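PDB 4YWZ: sensor protein kinase WalK from Staphylococcus aureus, which is an essential histidine kinase of the WalKR two-component system, whose extracellular Cache-type domain probably senses an external signal. Local coordinates for residues I122-K125 with V130-N133. The protein carries 1 engineered substitution. Residues are numbered along the deposited sequence; the frame is centred on the assembly and turned at random.
Sequences IPVK and VIGN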
loop_
_atom_site.group_PDB
_atom_site.type_symbol
_atom_site.label_atom_id
_atom_site.label_comp_id
_atom_site.label_asym_id
_atom_site.label_seq_id
_atom_site.Cartn_x
_atom_site.Cartn_y
_atom_site.Cartn_z
ATOM N N ILE A 122 0.598 -9.482 16.890
ATOM C CA ILE A 122 -0.133 -8.648 17.877
ATOM C C ILE A 122 -0.967 -9.534 18.766
ATOM O O ILE A 122 -1.800 -10.312 18.344
ATOM C CB ILE A 122 -0.960 -7.506 17.234
ATOM C CG1 ILE A 122 -1.649 -6.699 18.367
ATOM C CG2 ILE A 122 -1.911 -7.987 16.185
ATOM C CD1 ILE A 122 -2.327 -5.430 17.898
ATOM N N PRO A 123 -0.671 -9.467 20.080
ATOM C CA PRO A 123 -1.482 -10.265 20.978
ATOM C C PRO A 123 -2.893 -9.687 21.118
ATOM O O PRO A 123 -3.036 -8.473 21.093
ATOM C CB PRO A 123 -0.733 -10.135 22.349
ATOM C CG PRO A 123 0.139 -8.969 22.285
ATOM C CD PRO A 123 0.411 -8.765 20.775
ATOM N N VAL A 124 -3.849 -10.573 21.298
ATOM C CA VAL A 124 -5.267 -10.264 21.504
ATOM C C VAL A 124 -5.512 -10.280 23.012
ATOM O O VAL A 124 -5.183 -11.260 23.643
ATOM C CB VAL A 124 -6.226 -11.167 20.767
ATOM C CG1 VAL A 124 -7.659 -10.729 20.996
ATOM C CG2 VAL A 124 -5.867 -11.206 19.275
ATOM N N LYS A 125 -5.977 -9.127 23.540
ATOM C CA LYS A 125 -6.268 -9.013 25.024
ATOM C C LYS A 125 -7.736 -8.820 25.225
ATOM O O LYS A 125 -8.397 -8.061 24.475
ATOM C CB LYS A 125 -5.510 -7.885 25.659
ATOM C CG LYS A 125 -4.004 -8.065 25.612
ATOM C CD LYS A 125 -3.307 -6.949 26.262
ATOM C CE LYS A 125 -1.839 -7.203 26.294
ATOM N NZ LYS A 125 -1.142 -6.038 26.891
ATOM N N VAL A 130 -4.041 -11.596 27.911
ATOM C CA VAL A 130 -3.814 -12.236 26.589
ATOM C C VAL A 130 -4.690 -13.446 26.454
ATOM O O VAL A 130 -4.651 -14.371 27.305
ATOM C CB VAL A 130 -2.321 -12.592 26.412
ATOM C CG1 VAL A 130 -2.111 -13.458 25.153
ATOM C CG2 VAL A 130 -1.510 -11.350 26.425
ATOM N N ILE A 131 -5.412 -13.561 25.329
ATOM C CA ILE A 131 -6.118 -14.761 24.978
ATOM C C ILE A 131 -5.580 -15.542 23.777
ATOM O O ILE A 131 -6.047 -16.678 23.413
ATOM C CB ILE A 131 -7.608 -14.505 24.693
ATOM C CG1 ILE A 131 -7.819 -13.522 23.526
ATOM C CG2 ILE A 131 -8.309 -13.995 25.902
ATOM C CD1 ILE A 131 -9.055 -13.816 22.684
ATOM N N GLY A 132 -4.640 -14.876 23.097
ATOM C CA GLY A 132 -4.148 -15.445 21.777
ATOM C C GLY A 132 -3.351 -14.410 21.084
ATOM O O GLY A 132 -3.024 -13.384 21.676
ATOM N N ASN A 133 -2.905 -14.728 19.872
ATOM C CA ASN A 133 -2.035 -13.901 19.127
ATOM C C ASN A 133 -2.423 -13.957 17.654
ATOM O O ASN A 133 -2.777 -15.034 17.153
ATOM C CB ASN A 133 -0.572 -14.358 19.272
ATOM C CG ASN A 133 0.383 -13.556 18.437
ATOM O OD1 ASN A 133 0.694 -12.424 18.748
ATOM N ND2 ASN A 133 0.824 -14.173 17.298
#
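V130 meets K125 and P123 through its CG2, and V124 O through its CA. The CG2 lies 4.2 Å from K125 CE and 4.3 Å from P123 CB. The K125 chain is extended, and its NZ is hydrogen-bonded to G99 O. V130 also leans on L96 of helix 90-98. Next, I131 N donates to V124 O at 2.9 Å, in a nearly straight bond. I131 CG1 sits between its own backbone N and carbonyl carbon (chi1 60°). From there it packs against V124 CG1 at 3.8 Å. V124 touches I30 of helix 7-37, and I131 touches Y34. G132 O accepts V124 N at 3.0 Å, from above the carbonyl plane. I131 and G132 thus both face V124, which makes a beta bulge in the hairpin of strands 114-126 and 129-138. N133 pairs with P123 at a non-hydrogen-bonded site. Its OD1 comes 3.3 Å from I122 O, but both are acceptors and no bond forms. The other amide atom, ND2, is hydrogen-bonded to N121 OD1, which helps to set the turn of the amide; the side chain also touches V92, A95 and L96 of helix 90-98. The chemistry is mixed: two backbone bonds hold V124 across the bulge, while apolar packing ties this end of the Cache-domain sheet to a helix on each face.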